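Local coordinates for 6-phosphogluconolactonase (Trypanosoma cruzi, PDB 6VYE), which probably catalyses the hydrolysis of 6-phosphogluconolactone to 6-phosphogluconate, the second step of the pentose phosphate pathway, at residues P211-I221 / F249-I260. Residues are numbered along the deposited sequence; the frame is centred on the assembly and turned at random.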
ATOM      1  N   PRO A 211       1.308  -9.260  -4.579  1.00 15.09           N
ATOM      2  CA  PRO A 211       1.600  -8.646  -5.876  1.00 15.50           C
ATOM      3  C   PRO A 211       0.391  -8.693  -6.832  1.00 16.07           C
ATOM      4  O   PRO A 211       0.088  -7.691  -7.445  1.00 18.24           O
ATOM      5  CB  PRO A 211       2.844  -9.426  -6.345  1.00 13.98           C
ATOM      6  CG  PRO A 211       3.494  -9.876  -5.062  1.00 14.21           C
ATOM      7  CD  PRO A 211       2.323 -10.235  -4.155  1.00 14.45           C
ATOM      8  N   ILE A 212      -0.301  -9.822  -6.970  1.00 17.07           N
ATOM      9  CA  ILE A 212      -1.400  -9.939  -7.980  1.00 17.94           C
ATOM     10  C   ILE A 212      -2.476  -8.874  -7.672  1.00 16.39           C
ATOM     11  O   ILE A 212      -3.016  -8.308  -8.604  1.00 15.93           O
ATOM     12  CB  ILE A 212      -1.970 -11.365  -8.093  1.00 18.60           C
ATOM     13  CG1 ILE A 212      -2.911 -11.517  -9.290  1.00 21.87           C
ATOM     14  CG2 ILE A 212      -2.654 -11.814  -6.819  1.00 19.05           C
ATOM     15  CD1 ILE A 212      -2.281 -11.121 -10.644  1.00 23.80           C
ATOM     16  N   THR A 213      -2.726  -8.566  -6.414  1.00 15.94           N
ATOM     17  CA  THR A 213      -3.716  -7.545  -6.010  1.00 17.00           C
ATOM     18  C   THR A 213      -3.257  -6.157  -6.432  1.00 15.52           C
ATOM     19  O   THR A 213      -4.088  -5.450  -6.932  1.00 14.72           O
ATOM     20  CB  THR A 213      -4.007  -7.535  -4.509  1.00 17.30           C
ATOM     21  OG1 THR A 213      -4.463  -8.832  -4.145  1.00 17.27           O
ATOM     22  CG2 THR A 213      -5.077  -6.519  -4.172  1.00 17.69           C
ATOM     23  N   ILE A 214      -1.992  -5.799  -6.174  1.00 16.42           N
ATOM     24  CA  ILE A 214      -1.418  -4.477  -6.521  1.00 15.16           C
ATOM     25  C   ILE A 214      -1.369  -4.353  -8.052  1.00 15.28           C
ATOM     26  O   ILE A 214      -1.712  -3.265  -8.621  1.00 14.76           O
ATOM     27  CB  ILE A 214      -0.036  -4.289  -5.852  1.00 15.19           C
ATOM     28  CG1 ILE A 214      -0.188  -4.259  -4.335  1.00 15.06           C
ATOM     29  CG2 ILE A 214       0.669  -3.043  -6.379  1.00 13.94           C
ATOM     30  CD1 ILE A 214       1.100  -4.414  -3.579  1.00 15.52           C
ATOM     31  N   ILE A 215      -0.960  -5.421  -8.712  1.00 15.50           N
ATOM     32  CA  ILE A 215      -0.811  -5.465 -10.195  1.00 17.76           C
ATOM     33  C   ILE A 215      -2.152  -5.146 -10.880  1.00 17.16           C
ATOM     34  O   ILE A 215      -2.120  -4.535 -11.948  1.00 18.79           O
ATOM     35  CB  ILE A 215      -0.207  -6.817 -10.618  1.00 18.48           C
ATOM     36  CG1 ILE A 215       1.307  -6.806 -10.363  1.00 19.55           C
ATOM     37  CG2 ILE A 215      -0.526  -7.133 -12.073  1.00 19.50           C
ATOM     38  CD1 ILE A 215       1.957  -8.180 -10.370  1.00 20.53           C
ATOM     39  N   HIS A 216      -3.282  -5.489 -10.265  1.00 17.22           N
ATOM     40  CA  HIS A 216      -4.633  -5.257 -10.838  1.00 18.72           C
ATOM     41  C   HIS A 216      -5.362  -4.031 -10.268  1.00 16.46           C
ATOM     42  O   HIS A 216      -6.543  -3.862 -10.640  1.00 14.39           O
ATOM     43  CB  HIS A 216      -5.440  -6.543 -10.705  1.00 19.71           C
ATOM     44  CG  HIS A 216      -5.035  -7.487 -11.773  1.00 22.91           C
ATOM     45  ND1 HIS A 216      -4.035  -8.442 -11.584  1.00 25.90           N
ATOM     46  CD2 HIS A 216      -5.418  -7.569 -13.060  1.00 23.65           C
ATOM     47  CE1 HIS A 216      -3.870  -9.091 -12.710  1.00 23.05           C
ATOM     48  NE2 HIS A 216      -4.703  -8.581 -13.621  1.00 23.20           N
ATOM     49  N   ALA A 217      -4.737  -3.226  -9.392  1.00 16.83           N
ATOM     50  CA  ALA A 217      -5.363  -2.002  -8.830  1.00 15.35           C
ATOM     51  C   ALA A 217      -5.488  -1.032  -9.996  1.00 15.23           C
ATOM     52  O   ALA A 217      -4.595  -1.039 -10.825  1.00 14.36           O
ATOM     53  CB  ALA A 217      -4.524  -1.382  -7.730  1.00 15.63           C
ATOM     54  N   ARG A 218      -6.541  -0.220 -10.034  1.00 16.26           N
ATOM     55  CA  ARG A 218      -6.747   0.829 -11.079  1.00 16.60           C
ATOM     56  C   ARG A 218      -5.693   1.938 -10.937  1.00 15.62           C
ATOM     57  O   ARG A 218      -5.285   2.491 -11.969  1.00 14.81           O
ATOM     58  CB  ARG A 218      -8.158   1.398 -10.951  1.00 18.85           C
ATOM     59  CG  ARG A 218      -9.236   0.351 -11.183  1.00 21.93           C
ATOM     60  CD  ARG A 218     -10.646   0.890 -11.374  1.00 26.28           C
ATOM     61  NE  ARG A 218     -11.570  -0.199 -11.662  1.00 30.81           N
ATOM     62  CZ  ARG A 218     -12.331  -0.841 -10.759  1.00 34.86           C
ATOM     63  NH1 ARG A 218     -12.363  -0.486  -9.479  1.00 34.02           N
ATOM     64  NH2 ARG A 218     -13.090  -1.847 -11.158  1.00 33.73           N
ATOM     65  N   HIS A 219      -5.314   2.301  -9.707  1.00 14.32           N
ATOM     66  CA  HIS A 219      -4.257   3.306  -9.439  1.00 14.79           C
ATOM     67  C   HIS A 219      -3.301   2.840  -8.342  1.00 14.35           C
ATOM     68  O   HIS A 219      -3.771   2.429  -7.234  1.00 14.51           O
ATOM     69  CB  HIS A 219      -4.847   4.648  -9.059  1.00 15.30           C
ATOM     70  CG  HIS A 219      -5.842   5.119 -10.045  1.00 16.19           C
ATOM     71  ND1 HIS A 219      -5.491   5.947 -11.103  1.00 16.08           N
ATOM     72  CD2 HIS A 219      -7.169   4.873 -10.153  1.00 15.35           C
ATOM     73  CE1 HIS A 219      -6.563   6.208 -11.814  1.00 15.66           C
ATOM     74  NE2 HIS A 219      -7.620   5.583 -11.234  1.00 15.04           N
ATOM     75  N   VAL A 220      -2.001   2.971  -8.621  1.00 13.16           N
ATOM     76  CA  VAL A 220      -0.938   2.621  -7.654  1.00 13.86           C
ATOM     77  C   VAL A 220      -0.077   3.872  -7.472  1.00 13.73           C
ATOM     78  O   VAL A 220       0.345   4.469  -8.487  1.00 15.38           O
ATOM     79  CB  VAL A 220      -0.111   1.410  -8.135  1.00 13.26           C
ATOM     80  CG1 VAL A 220       1.060   1.148  -7.213  1.00 13.18           C
ATOM     81  CG2 VAL A 220      -0.964   0.163  -8.334  1.00 13.55           C
ATOM     82  N   ILE A 221       0.153   4.266  -6.231  1.00 14.06           N
ATOM     83  CA  ILE A 221       0.945   5.481  -5.862  1.00 14.09           C
ATOM     84  C   ILE A 221       2.041   4.999  -4.927  1.00 13.47           C
ATOM     85  O   ILE A 221       1.689   4.493  -3.811  1.00 13.29           O
ATOM     86  CB  ILE A 221       0.072   6.569  -5.198  1.00 15.05           C
ATOM     87  CG1 ILE A 221      -1.107   6.967  -6.090  1.00 16.74           C
ATOM     88  CG2 ILE A 221       0.921   7.776  -4.797  1.00 15.39           C
ATOM     89  CD1 ILE A 221      -2.158   7.813  -5.387  1.00 15.87           C
ATOM     90  N   PHE A 249       8.212  -6.251  -9.118  1.00 15.61           N
ATOM     91  CA  PHE A 249       6.892  -6.676  -9.666  1.00 17.06           C
ATOM     92  C   PHE A 249       6.061  -5.444 -10.063  1.00 17.55           C
ATOM     93  O   PHE A 249       5.248  -5.593 -10.941  1.00 18.52           O
ATOM     94  CB  PHE A 249       6.140  -7.597  -8.700  1.00 17.74           C
ATOM     95  CG  PHE A 249       5.555  -6.913  -7.491  1.00 20.44           C
ATOM     96  CD1 PHE A 249       4.343  -6.238  -7.570  1.00 21.56           C
ATOM     97  CD2 PHE A 249       6.210  -6.935  -6.277  1.00 20.65           C
ATOM     98  CE1 PHE A 249       3.813  -5.594  -6.463  1.00 21.48           C
ATOM     99  CE2 PHE A 249       5.668  -6.313  -5.160  1.00 20.68           C
ATOM    100  CZ  PHE A 249       4.483  -5.623  -5.269  1.00 20.66           C
ATOM    101  N   LEU A 250       6.246  -4.273  -9.440  1.00 16.65           N
ATOM    102  CA  LEU A 250       5.450  -3.052  -9.768  1.00 15.22           C
ATOM    103  C   LEU A 250       5.543  -2.736 -11.270  1.00 16.06           C
ATOM    104  O   LEU A 250       4.656  -2.016 -11.772  1.00 16.28           O
ATOM    105  CB  LEU A 250       5.945  -1.869  -8.936  1.00 14.75           C
ATOM    106  CG  LEU A 250       5.708  -1.967  -7.423  1.00 15.16           C
ATOM    107  CD1 LEU A 250       6.387  -0.831  -6.710  1.00 14.25           C
ATOM    108  CD2 LEU A 250       4.213  -1.976  -7.070  1.00 15.79           C
ATOM    109  N   ARG A 251       6.571  -3.233 -11.975  1.00 17.66           N
ATOM    110  CA  ARG A 251       6.703  -3.011 -13.443  1.00 16.86           C
ATOM    111  C   ARG A 251       5.532  -3.689 -14.162  1.00 15.93           C
ATOM    112  O   ARG A 251       5.236  -3.292 -15.278  1.00 16.03           O
ATOM    113  CB  ARG A 251       8.011  -3.567 -14.012  1.00 16.18           C
ATOM    114  CG  ARG A 251       9.253  -2.854 -13.504  1.00 17.72           C
ATOM    115  CD  ARG A 251      10.511  -3.526 -14.013  1.00 19.16           C
ATOM    116  NE  ARG A 251      10.630  -3.436 -15.459  1.00 19.68           N
ATOM    117  CZ  ARG A 251      11.267  -2.463 -16.114  1.00 20.74           C
ATOM    118  NH1 ARG A 251      11.839  -1.461 -15.461  1.00 21.22           N
ATOM    119  NH2 ARG A 251      11.318  -2.490 -17.437  1.00 21.78           N
ATOM    120  N   ASN A 252       4.938  -4.707 -13.560  1.00 15.38           N
ATOM    121  CA  ASN A 252       3.818  -5.480 -14.152  1.00 16.38           C
ATOM    122  C   ASN A 252       2.460  -4.840 -13.839  1.00 15.61           C
ATOM    123  O   ASN A 252       1.427  -5.427 -14.223  1.00 14.19           O
ATOM    124  CB  ASN A 252       3.845  -6.913 -13.629  1.00 18.71           C
ATOM    125  CG  ASN A 252       5.034  -7.695 -14.147  1.00 20.89           C
ATOM    126  OD1 ASN A 252       5.575  -8.525 -13.415  1.00 26.32           O
ATOM    127  ND2 ASN A 252       5.464  -7.414 -15.365  1.00 17.74           N
ATOM    128  N   CYS A 253       2.416  -3.692 -13.171  1.00 15.47           N
ATOM    129  CA  CYS A 253       1.134  -3.061 -12.781  1.00 16.62           C
ATOM    130  C   CYS A 253       0.281  -2.779 -14.021  1.00 16.98           C
ATOM    131  O   CYS A 253       0.838  -2.314 -15.008  1.00 17.82           O
ATOM    132  CB  CYS A 253       1.386  -1.819 -11.942  1.00 17.25           C
ATOM    133  SG  CYS A 253       1.745  -2.224 -10.218  1.00 17.26           S
ATOM    134  N   LYS A 254      -1.007  -3.138 -13.982  1.00 18.40           N
ATOM    135  CA  LYS A 254      -1.931  -3.028 -15.147  1.00 20.56           C
ATOM    136  C   LYS A 254      -2.572  -1.647 -15.160  1.00 18.93           C
ATOM    137  O   LYS A 254      -2.945  -1.223 -16.247  1.00 17.69           O
ATOM    138  CB  LYS A 254      -3.036  -4.085 -15.159  1.00 23.68           C
ATOM    139  CG  LYS A 254      -2.558  -5.517 -15.307  1.00 28.10           C
ATOM    140  CD  LYS A 254      -1.996  -5.824 -16.675  1.00 33.67           C
ATOM    141  CE  LYS A 254      -1.446  -7.230 -16.818  1.00 37.12           C
ATOM    142  NZ  LYS A 254      -2.353  -8.250 -16.231  1.00 40.60           N
ATOM    143  N   GLY A 255      -2.588  -0.962 -14.020  1.00 18.72           N
ATOM    144  CA  GLY A 255      -3.274   0.326 -13.830  1.00 18.80           C
ATOM    145  C   GLY A 255      -2.367   1.520 -14.070  1.00 18.84           C
ATOM    146  O   GLY A 255      -1.257   1.344 -14.616  1.00 17.82           O
ATOM    147  N   ASP A 256      -2.806   2.675 -13.580  1.00 20.13           N
ATOM    148  CA  ASP A 256      -2.104   3.975 -13.670  1.00 21.37           C
ATOM    149  C   ASP A 256      -1.138   4.075 -12.479  1.00 21.78           C
ATOM    150  O   ASP A 256      -1.634   4.183 -11.327  1.00 22.77           O
ATOM    151  CB  ASP A 256      -3.120   5.128 -13.738  1.00 24.45           C
ATOM    152  CG  ASP A 256      -2.592   6.452 -13.206  1.00 27.80           C
ATOM    153  OD1 ASP A 256      -3.102   6.919 -12.155  1.00 33.92           O
ATOM    154  OD2 ASP A 256      -1.622   6.968 -13.781  1.00 29.43           O
ATOM    155  N   VAL A 257       0.176   4.079 -12.755  1.00 18.72           N
ATOM    156  CA  VAL A 257       1.254   4.042 -11.729  1.00 19.53           C
ATOM    157  C   VAL A 257       1.884   5.418 -11.608  1.00 16.58           C
ATOM    158  O   VAL A 257       2.343   5.935 -12.623  1.00 16.61           O
ATOM    159  CB  VAL A 257       2.327   2.978 -12.046  1.00 18.67           C
ATOM    160  CG1 VAL A 257       3.453   2.992 -11.020  1.00 20.18           C
ATOM    161  CG2 VAL A 257       1.708   1.603 -12.102  1.00 19.80           C
ATOM    162  N   THR A 258       1.938   5.950 -10.390  1.00 16.55           N
ATOM    163  CA  THR A 258       2.616   7.235 -10.060  1.00 15.89           C
ATOM    164  C   THR A 258       3.659   6.970  -8.989  1.00 15.28           C
ATOM    165  O   THR A 258       3.281   6.421  -7.964  1.00 14.80           O
ATOM    166  CB  THR A 258       1.639   8.309  -9.568  1.00 17.23           C
ATOM    167  OG1 THR A 258       0.565   8.354 -10.507  1.00 17.55           O
ATOM    168  CG2 THR A 258       2.245   9.693  -9.467  1.00 17.36           C
ATOM    169  N   PHE A 259       4.924   7.303  -9.279  1.00 14.68           N
ATOM    170  CA  PHE A 259       6.048   7.342  -8.307  1.00 15.04           C
ATOM    171  C   PHE A 259       6.251   8.806  -7.898  1.00 15.44           C
ATOM    172  O   PHE A 259       6.422   9.690  -8.776  1.00 14.72           O
ATOM    173  CB  PHE A 259       7.336   6.752  -8.902  1.00 14.80           C
ATOM    174  CG  PHE A 259       7.397   5.250  -9.049  1.00 14.75           C
ATOM    175  CD1 PHE A 259       8.603   4.635  -9.342  1.00 14.81           C
ATOM    176  CD2 PHE A 259       6.262   4.460  -8.986  1.00 15.14           C
ATOM    177  CE1 PHE A 259       8.687   3.266  -9.514  1.00 16.72           C
ATOM    178  CE2 PHE A 259       6.350   3.082  -9.123  1.00 15.89           C
ATOM    179  CZ  PHE A 259       7.562   2.483  -9.379  1.00 16.14           C
ATOM    180  N   ILE A 260       6.148   9.073  -6.598  1.00 15.02           N
ATOM    181  CA  ILE A 260       6.337  10.424  -6.014  1.00 15.10           C
ATOM    182  C   ILE A 260       7.636  10.349  -5.213  1.00 15.59           C
ATOM    183  O   ILE A 260       7.723   9.558  -4.256  1.00 15.29           O
ATOM    184  CB  ILE A 260       5.082  10.849  -5.209  1.00 15.97           C
ATOM    185  CG1 ILE A 260       3.804  10.672  -6.036  1.00 16.08           C
ATOM    186  CG2 ILE A 260       5.214  12.262  -4.650  1.00 15.54           C
ATOM    187  CD1 ILE A 260       2.533  11.127  -5.307  1.00 16.23           C
TER
HETATM  188  O   HOH W   1      -1.941  -1.627 -11.025  1.00 19.34           O
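With CG between its backbone N and carbonyl carbon (chi1 73°), Phe249 turns its ring across Pro211, whose CB sits over one face, 3.8 Å from the ring centroid, in a CH-pi contact. Leu250 CG lies against the opposite face, and Ile214 CD1 meets the ring edge at Phe249 CZ (4.0 Å). The other methyl, Ile214 CG2, rests on Leu250 CD2 (3.8 Å); Cys253 SG touches both Ile214 CG2 and Val220 CG2. At the end of helix 211-215 the Ile215 carbonyl accepts a hydrogen bond from Lys254 N (2.7 Å), while a water accepts from Gly255 N within bonding distance of the Ile214 and Ala217 carbonyl oxygens. Strands 219-221 and 256-260 run parallel, joined by hydrogen bonds from Asp256 N to Arg218 O, Val220 N to Asp256 O and Thr258 N to Val220 O (2.9 Å), in a right-handed beta-alpha-beta unit of the Rossmann-like sheet. On the face shared with Ile221 and Thr258, where helix 24-38 packs, His219 ND1 donates in its ring plane to the anti lone pair of Asp256 OD1 (2.8 Å, 162° at hydrogen), ring and carboxylate 79° apart. That bond should restrain the imidazole's rotation, and the carboxylate may somewhat favour the protonated imidazole.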